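Local coordinates for cellulose-binding protein (Saccharophagus degradans, PDB 2YHG) that probably acts as a hydrolase of glycosyl compounds in carbohydrate metabolism, this piece holding a nucleoside hydrolase-like domain and a C-terminal domain of a longer cellulose-binding protein, at residues T34-M37 against D42-Q45; V48-L51 against E56-L59; R181-L186 against F248-N253. All blocks are in the same frame, centred on the assembly; numbering follows the deposited sequence.

Contact 1: T34-M37 against D42-Q45; sequences TTDM and DDEQ. With CA (calcium ion), chain B.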
loop_
_atom_site.group_PDB
_atom_site.type_symbol
_atom_site.label_atom_id
_atom_site.label_comp_id
_atom_site.label_asym_id
_atom_site.label_seq_id
_atom_site.Cartn_x
_atom_site.Cartn_y
_atom_site.Cartn_z
ATOM N N THR A 34 -10.713 1.595 -5.134
ATOM C CA THR A 34 -12.020 2.220 -5.288
ATOM C C THR A 34 -11.983 3.560 -4.580
ATOM O O THR A 34 -11.394 3.674 -3.499
ATOM C CB THR A 34 -13.178 1.317 -4.792
ATOM O OG1 THR A 34 -13.348 1.367 -3.350
ATOM C CG2 THR A 34 -13.007 -0.136 -5.220
ATOM N N THR A 35 -12.518 4.599 -5.214
ATOM C CA THR A 35 -12.294 5.968 -4.745
ATOM C C THR A 35 -13.534 6.822 -4.973
ATOM O O THR A 35 -14.126 6.814 -6.085
ATOM C CB THR A 35 -11.055 6.618 -5.429
ATOM O OG1 THR A 35 -11.083 8.033 -5.209
ATOM C CG2 THR A 35 -11.017 6.391 -6.950
ATOM N N ASP A 36 -13.886 7.604 -3.973
ATOM C CA ASP A 36 -15.006 8.536 -4.042
ATOM C C ASP A 36 -14.581 9.896 -4.545
ATOM O O ASP A 36 -14.770 10.919 -3.889
ATOM C CB ASP A 36 -15.695 8.667 -2.682
ATOM C CG ASP A 36 -14.738 9.188 -1.584
ATOM O OD1 ASP A 36 -13.538 9.038 -1.663
ATOM O OD2 ASP A 36 -15.280 9.788 -0.596
ATOM N N MET A 37 -14.035 9.936 -5.759
ATOM C CA MET A 37 -13.604 11.184 -6.387
ATOM C C MET A 37 -14.687 12.233 -6.296
ATOM O O MET A 37 -15.861 11.971 -6.545
ATOM C CB MET A 37 -13.265 10.935 -7.850
ATOM C CG MET A 37 -12.004 10.119 -8.056
ATOM S SD MET A 37 -10.521 11.140 -7.782
ATOM C CE MET A 37 -9.256 9.826 -7.848
ATOM N N ASP A 42 -8.057 15.206 -1.846
ATOM C CA ASP A 42 -7.075 14.220 -1.494
ATOM C C ASP A 42 -7.107 12.983 -2.368
ATOM O O ASP A 42 -6.036 12.428 -2.664
ATOM C CB ASP A 42 -6.940 13.974 -0.010
ATOM C CG ASP A 42 -8.050 13.291 0.646
ATOM O OD1 ASP A 42 -9.065 12.962 0.039
ATOM O OD2 ASP A 42 -7.815 13.010 1.892
ATOM N N ASP A 43 -8.257 12.540 -2.845
ATOM C CA ASP A 43 -8.270 11.359 -3.710
ATOM C C ASP A 43 -7.488 11.632 -5.002
ATOM O O ASP A 43 -6.865 10.724 -5.553
ATOM C CB ASP A 43 -9.686 10.919 -4.043
ATOM C CG ASP A 43 -10.437 10.355 -2.840
ATOM O OD1 ASP A 43 -10.733 11.147 -1.912
ATOM O OD2 ASP A 43 -10.654 9.134 -2.743
ATOM N N GLU A 44 -7.637 12.849 -5.548
ATOM C CA GLU A 44 -6.877 13.216 -6.727
ATOM C C GLU A 44 -5.382 13.183 -6.464
ATOM O O GLU A 44 -4.595 12.657 -7.268
ATOM C CB GLU A 44 -7.323 14.579 -7.209
ATOM C CG GLU A 44 -8.761 14.651 -7.663
ATOM C CD GLU A 44 -9.266 16.072 -7.601
ATOM O OE1 GLU A 44 -8.753 16.921 -8.357
ATOM O OE2 GLU A 44 -10.134 16.359 -6.757
ATOM N N GLN A 45 -4.975 13.785 -5.355
ATOM C CA GLN A 45 -3.598 13.767 -4.937
ATOM C C GLN A 45 -3.063 12.337 -4.867
ATOM O O GLN A 45 -1.967 12.035 -5.350
ATOM C CB GLN A 45 -3.469 14.395 -3.556
ATOM C CG GLN A 45 -3.863 15.868 -3.439
ATOM C CD GLN A 45 -3.772 16.355 -2.008
ATOM O OE1 GLN A 45 -3.955 15.585 -1.055
ATOM N NE2 GLN A 45 -3.435 17.645 -1.817
HETATM CA CA CA B . -11.387 9.494 -0.282
HETATM O O HOH W 1 -13.356 10.226 1.047
HETATM O O HOH W 2 -10.910 11.534 1.214
#

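Contact 2: V48-L51 against E56-L59; sequences VRQL and EYDL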
loop_
_atom_site.group_PDB
_atom_site.type_symbol
_atom_site.label_atom_id
_atom_site.label_comp_id
_atom_site.label_asym_id
_atom_site.label_seq_id
_atom_site.Cartn_x
_atom_site.Cartn_y
_atom_site.Cartn_z
ATOM N N VAL A 48 -2.439 10.648 -8.220
ATOM C CA VAL A 48 -1.207 11.103 -8.860
ATOM C C VAL A 48 0.006 10.378 -8.279
ATOM O O VAL A 48 0.858 9.893 -9.031
ATOM C CB VAL A 48 -1.076 12.633 -8.746
ATOM C CG1 VAL A 48 0.341 13.072 -9.181
ATOM C CG2 VAL A 48 -2.152 13.333 -9.601
ATOM N N ARG A 49 0.095 10.299 -6.955
ATOM C CA ARG A 49 1.224 9.589 -6.358
ATOM C C ARG A 49 1.232 8.120 -6.770
ATOM O O ARG A 49 2.275 7.571 -7.155
ATOM C CB ARG A 49 1.246 9.704 -4.840
ATOM C CG ARG A 49 2.515 9.090 -4.261
ATOM C CD ARG A 49 2.482 8.850 -2.775
ATOM N NE ARG A 49 2.235 10.085 -2.011
ATOM C CZ ARG A 49 3.124 10.785 -1.329
ATOM N NH1 ARG A 49 4.358 10.358 -1.137
ATOM N NH2 ARG A 49 2.736 11.916 -0.765
ATOM N N GLN A 50 0.072 7.467 -6.734
ATOM C CA GLN A 50 0.025 6.062 -7.124
ATOM C C GLN A 50 0.528 5.917 -8.566
ATOM O O GLN A 50 1.247 4.945 -8.884
ATOM C CB GLN A 50 -1.375 5.496 -6.979
ATOM C CG GLN A 50 -1.609 4.116 -7.580
ATOM C CD GLN A 50 -0.862 2.979 -6.904
ATOM O OE1 GLN A 50 -1.459 2.229 -6.125
ATOM N NE2 GLN A 50 0.419 2.834 -7.198
ATOM N N LEU A 51 0.150 6.809 -9.449
ATOM C CA LEU A 51 0.558 6.671 -10.850
ATOM C C LEU A 51 2.059 6.784 -11.046
ATOM O O LEU A 51 2.623 6.012 -11.814
ATOM C CB LEU A 51 -0.222 7.622 -11.735
ATOM C CG LEU A 51 -1.714 7.277 -11.860
ATOM C CD1 LEU A 51 -2.394 8.421 -12.600
ATOM C CD2 LEU A 51 -1.930 5.988 -12.559
ATOM N N GLU A 56 5.891 -0.059 -9.540
ATOM C CA GLU A 56 6.157 -0.928 -8.401
ATOM C C GLU A 56 5.013 -1.882 -8.093
ATOM O O GLU A 56 5.173 -2.701 -7.180
ATOM C CB GLU A 56 6.414 -0.087 -7.121
ATOM C CG GLU A 56 7.500 0.956 -7.261
ATOM C CD GLU A 56 8.896 0.417 -7.525
ATOM O OE1 GLU A 56 9.173 -0.795 -7.272
ATOM O OE2 GLU A 56 9.775 1.260 -7.851
ATOM N N TYR A 57 3.914 -1.789 -8.832
ATOM C CA TYR A 57 2.673 -2.505 -8.547
ATOM C C TYR A 57 2.196 -3.211 -9.802
ATOM O O TYR A 57 2.578 -2.818 -10.915
ATOM C CB TYR A 57 1.548 -1.514 -8.161
ATOM C CG TYR A 57 1.820 -0.721 -6.906
ATOM C CD1 TYR A 57 2.693 0.336 -6.896
ATOM C CD2 TYR A 57 1.194 -1.051 -5.717
ATOM C CE1 TYR A 57 2.901 1.087 -5.770
ATOM C CE2 TYR A 57 1.379 -0.290 -4.574
ATOM C CZ TYR A 57 2.222 0.786 -4.597
ATOM O OH TYR A 57 2.430 1.595 -3.512
ATOM N N ASP A 58 1.229 -4.101 -9.629
ATOM C CA ASP A 58 0.321 -4.488 -10.682
ATOM C C ASP A 58 -1.043 -3.901 -10.369
ATOM O O ASP A 58 -1.877 -4.518 -9.682
ATOM C CB ASP A 58 0.271 -5.996 -10.849
ATOM C CG ASP A 58 1.465 -6.504 -11.660
ATOM O OD1 ASP A 58 1.766 -5.928 -12.729
ATOM O OD2 ASP A 58 2.122 -7.471 -11.225
ATOM N N LEU A 59 -1.242 -2.675 -10.828
ATOM C CA LEU A 59 -2.524 -2.003 -10.634
ATOM C C LEU A 59 -3.531 -2.646 -11.594
ATOM O O LEU A 59 -3.292 -2.687 -12.790
ATOM C CB LEU A 59 -2.340 -0.492 -10.852
ATOM C CG LEU A 59 -3.509 0.490 -10.728
ATOM C CD1 LEU A 59 -4.135 0.458 -9.379
ATOM C CD2 LEU A 59 -3.061 1.890 -11.087
#

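Contact 3: R181-L186 against F248-N253; sequences RVYDIL and FLHMAN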
loop_
_atom_site.group_PDB
_atom_site.type_symbol
_atom_site.label_atom_id
_atom_site.label_comp_id
_atom_site.label_asym_id
_atom_site.label_seq_id
_atom_site.Cartn_x
_atom_site.Cartn_y
_atom_site.Cartn_z
ATOM N N ARG A 181 -7.947 -9.271 -0.182
ATOM C CA ARG A 181 -7.641 -8.525 1.032
ATOM C C ARG A 181 -8.248 -7.147 0.861
ATOM O O ARG A 181 -8.304 -6.647 -0.269
ATOM C CB ARG A 181 -6.166 -8.369 1.324
ATOM C CG ARG A 181 -5.446 -9.651 1.742
ATOM C CD ARG A 181 -4.761 -10.239 0.537
ATOM N NE ARG A 181 -3.952 -11.431 0.934
ATOM C CZ ARG A 181 -4.424 -12.673 1.010
ATOM N NH1 ARG A 181 -5.680 -12.952 0.744
ATOM N NH2 ARG A 181 -3.566 -13.656 1.177
ATOM N N VAL A 182 -8.706 -6.552 1.953
ATOM C CA VAL A 182 -9.275 -5.215 1.901
ATOM C C VAL A 182 -8.471 -4.274 2.780
ATOM O O VAL A 182 -8.192 -4.571 3.947
ATOM C CB VAL A 182 -10.761 -5.222 2.345
ATOM C CG1 VAL A 182 -11.331 -3.799 2.412
ATOM C CG2 VAL A 182 -11.596 -6.087 1.386
ATOM N N TYR A 183 -8.159 -3.098 2.213
ATOM C CA TYR A 183 -7.578 -1.984 2.980
ATOM C C TYR A 183 -8.576 -0.832 2.877
ATOM O O TYR A 183 -8.735 -0.229 1.825
ATOM C CB TYR A 183 -6.192 -1.590 2.433
ATOM C CG TYR A 183 -5.389 -0.717 3.361
ATOM C CD1 TYR A 183 -5.827 0.548 3.731
ATOM C CD2 TYR A 183 -4.163 -1.123 3.847
ATOM C CE1 TYR A 183 -5.047 1.364 4.523
ATOM C CE2 TYR A 183 -3.370 -0.298 4.668
ATOM C CZ TYR A 183 -3.834 0.952 4.997
ATOM O OH TYR A 183 -3.115 1.842 5.772
ATOM N N ASP A 184 -9.263 -0.592 3.995
ATOM C CA ASP A 184 -10.320 0.416 4.129
ATOM C C ASP A 184 -9.734 1.613 4.864
ATOM O O ASP A 184 -9.272 1.481 5.991
ATOM C CB ASP A 184 -11.457 -0.234 4.920
ATOM C CG ASP A 184 -12.482 0.704 5.511
ATOM O OD1 ASP A 184 -12.480 1.902 5.170
ATOM O OD2 ASP A 184 -13.317 0.190 6.324
ATOM N N ILE A 185 -9.753 2.789 4.240
ATOM C CA ILE A 185 -9.351 4.015 4.920
ATOM C C ILE A 185 -10.529 4.551 5.739
ATOM O O ILE A 185 -11.526 5.010 5.181
ATOM C CB ILE A 185 -8.872 5.085 3.925
ATOM C CG1 ILE A 185 -7.605 4.609 3.188
ATOM C CG2 ILE A 185 -8.653 6.414 4.676
ATOM C CD1 ILE A 185 -6.321 4.768 3.994
ATOM N N LEU A 186 -10.386 4.456 7.056
ATOM C CA LEU A 186 -11.211 5.132 8.053
ATOM C C LEU A 186 -12.628 4.629 8.228
ATOM O O LEU A 186 -13.245 4.949 9.255
ATOM C CB LEU A 186 -11.224 6.649 7.857
ATOM C CG LEU A 186 -9.931 7.333 8.283
ATOM C CD1 LEU A 186 -9.732 8.669 7.554
ATOM C CD2 LEU A 186 -9.950 7.574 9.789
ATOM N N PHE A 248 -2.270 2.402 -0.627
ATOM C CA PHE A 248 -1.290 1.789 -1.521
ATOM C C PHE A 248 0.123 1.804 -0.997
ATOM O O PHE A 248 0.904 0.936 -1.399
ATOM C CB PHE A 248 -1.322 2.321 -2.977
ATOM C CG PHE A 248 -1.129 3.785 -3.109
ATOM C CD1 PHE A 248 -2.211 4.650 -3.018
ATOM C CD2 PHE A 248 0.117 4.325 -3.425
ATOM C CE1 PHE A 248 -2.047 6.012 -3.181
ATOM C CE2 PHE A 248 0.289 5.691 -3.530
ATOM C CZ PHE A 248 -0.813 6.527 -3.435
ATOM N N LEU A 249 0.495 2.681 -0.083
ATOM C CA LEU A 249 1.847 2.599 0.456
ATOM C C LEU A 249 2.045 1.278 1.190
ATOM O O LEU A 249 3.188 0.793 1.274
ATOM C CB LEU A 249 2.168 3.767 1.394
ATOM C CG LEU A 249 2.108 5.151 0.773
ATOM C CD1 LEU A 249 2.628 6.165 1.807
ATOM C CD2 LEU A 249 2.897 5.215 -0.533
ATOM N N HIS A 250 0.991 0.675 1.716
ATOM C CA HIS A 250 1.076 -0.634 2.376
ATOM C C HIS A 250 1.760 -1.663 1.464
ATOM O O HIS A 250 2.472 -2.537 1.983
ATOM C CB HIS A 250 -0.352 -1.056 2.732
ATOM C CG HIS A 250 -0.415 -2.278 3.576
ATOM N ND1 HIS A 250 0.298 -2.407 4.735
ATOM C CD2 HIS A 250 -1.148 -3.408 3.405
ATOM C CE1 HIS A 250 0.030 -3.603 5.225
ATOM N NE2 HIS A 250 -0.855 -4.230 4.456
ATOM N N MET A 251 1.525 -1.580 0.161
ATOM C CA MET A 251 1.993 -2.526 -0.819
ATOM C C MET A 251 3.161 -2.011 -1.659
ATOM O O MET A 251 3.494 -2.621 -2.672
ATOM C CB MET A 251 0.855 -3.002 -1.721
ATOM C CG MET A 251 -0.433 -3.358 -0.994
ATOM S SD MET A 251 -1.500 -1.869 -0.931
ATOM C CE MET A 251 -2.979 -2.474 -0.182
ATOM N N ALA A 252 3.790 -0.918 -1.263
ATOM C CA ALA A 252 4.795 -0.261 -2.074
ATOM C C ALA A 252 6.142 -0.966 -2.076
ATOM O O ALA A 252 6.962 -0.651 -2.943
ATOM C CB ALA A 252 4.983 1.165 -1.604
ATOM N N ASN A 253 6.444 -1.765 -1.046
ATOM C CA ASN A 253 7.789 -2.195 -0.774
ATOM C C ASN A 253 7.854 -3.664 -0.409
ATOM O O ASN A 253 7.939 -4.032 0.765
ATOM C CB ASN A 253 8.389 -1.405 0.389
ATOM C CG ASN A 253 8.463 0.061 0.136
ATOM O OD1 ASN A 253 9.289 0.527 -0.640
ATOM N ND2 ASN A 253 7.659 0.826 0.846
#

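Contact 1: T34-M37 against D42-Q45
Asp-43, in the first turn of helix 42-52, and Asp-36, just past the end of strand 30-35, hold one calcium ion between them. This is the first strand-to-helix corner of a nucleoside hydrolase-like domain, and an aspartate-rich calcium site in this place is what true nucleoside hydrolases have. Asp-43 is the central residue. Its carboxylate takes the metal with both oxygens, OD1 at 2.4 Å and OD2 at 2.6 Å from the calcium ion. Asp-36 adds a single oxygen, OD1, at 2.6 Å from the metal, and its carboxylate is turned 74° from that of Asp-43, so the two acids come at the ion crosswise. The neighbouring oxygens of these acids are kept close by the cation they share. Trp-151 O, Asp-244 OD2 and two waters bring the ligands to seven.

Met-37 buries a good deal of surface here by sulfur and methyl packing. Its chain bends at chi2 (-77°) and lays SD against the start of the helix, 3.8 Å from Asp-43 CB and near Glu-44 CG, while CE rests 3.4 Å from Asp-43 O. Tyr-78 and Val-79 of helix 77-93 pack on the same methionine.

A second shell steadies the first. The water on the Asp-36 side is within hydrogen-bonding range of OD2 of that residue and can donate to it, and the other donates to Asp-42 OD1 at 2.6 Å, which draws Asp-42 into the site without a direct metal bond. Asp-43 OD2 does double duty: besides binding the metal it accepts the hydroxyl of Thr-35, OG1 to OD2 2.7 Å, met on the anti side of the carboxylate and 27° out of its plane.

Contact 2: V48-L51 against E56-L59
Gln-50 carries this contact, reaching both Tyr-57 and Leu-59, with its amide nitrogen over one face of the tyrosine ring. NE2 sits 3.4 Å from both CD1 and CE1 of Tyr-57, above the ring and displaced toward its rim. The amide stands almost upright on the aromatic plane (89°) with the nitrogen end down, and the N-H on the OE1 side points at the ring. The side chain gets there by leaving the helix with CG anti to the backbone N and then bending at chi2 (67°). Hydrogen bonds beyond the two segments hold both partners: His-33 NE2 bonds to Gln-50 OE1, consistent with the nitrogen end being the one over the ring, and Tyr-57 OH bonds to Phe-248 O.

Apolar contact is looser. Leu-51 CD2 lies 4.5 Å from Leu-59 CD2, and Gln-50 CG approaches that same methyl; Leu-59 is modelled in two conformers, so this touch is less certain. Leu-51 also packs on Ile-82, Leu-83 and Tyr-86 of helix 77-93.

All this closes the first beta-alpha-beta crossover of the domain, where helix 42-52 returns the chain to strand 58-64, beside strand 30-35 in the parallel sheet. The chemistry implies that the buried amide is satisfied on its oxygen by the histidine, while its nitrogen probably gains a weaker N-H to pi attraction from the tyrosine.

Contact 3: R181-L186 against F248-N253
Tyr-183 and His-250 bring their rings together obliquely: the centroids are 5.3 Å apart and the planes make an angle of 53°. The touching is done by one side of the tyrosine. CE2 of Tyr-183 is 3.7 Å from His-250 CB and equally close to CG, while Tyr-183 CD2 lies 3.8 Å from His-250 CD2. Both side chains leave the backbone with CG anti to N, chi1 -165° in Tyr-183 and -172° in His-250, which extends each ring into the space between strand and turn.

Tyr-183 belongs to strand 180-185, an inner strand of the six-stranded parallel sheet, whose 3-2-1-4-5-6 order is that of a Rossmann-like fold. His-250 and Met-251 are the two central residues of a type I beta turn, Leu-249 to Ala-252, that lies at the C-terminal side of helix 246-249 and against this sheet.

Apolar packing adds one more touch, the methyl CE of Met-251 at 4.2 Å from Tyr-183 CB. Trp-147, on the adjoining strand 146-150, packs against both of these residues and meets the His-250 ring edge-to-face.

Polar ends are held by backbone carbonyls outside the two segments. Tyr-183 OH hydrogen-bonds to Gly-268 O, and His-250 NE2 to Pro-259 O, which helps to hold the imidazole in its rotation.

In the fold
The three contacts all reach one parallel sheet. Contacts 1 and 2 share helix 42-52: its start supplies Asp-43 to the calcium site and its later turns pack on strand 58-64, the contact centres being 14 Å apart. Gln-50 of contact 2 is about 13 Å from the calcium ion by side chain. Contact 3 starts from strand 180-185, two places along the sheet from strand 30-35, its nearest atoms about 6 Å from contact 1, and it touches contact 2 directly: Gln-50 OE1 packs 3.2 Å from Phe-248 CB, and Ala-252 CB lies 3.2 Å from Tyr-57 OH. A buffer molecule, probably from the crystallisation liquor, hydrogen-bonds to Asn-253 OD1 near Tyr-57.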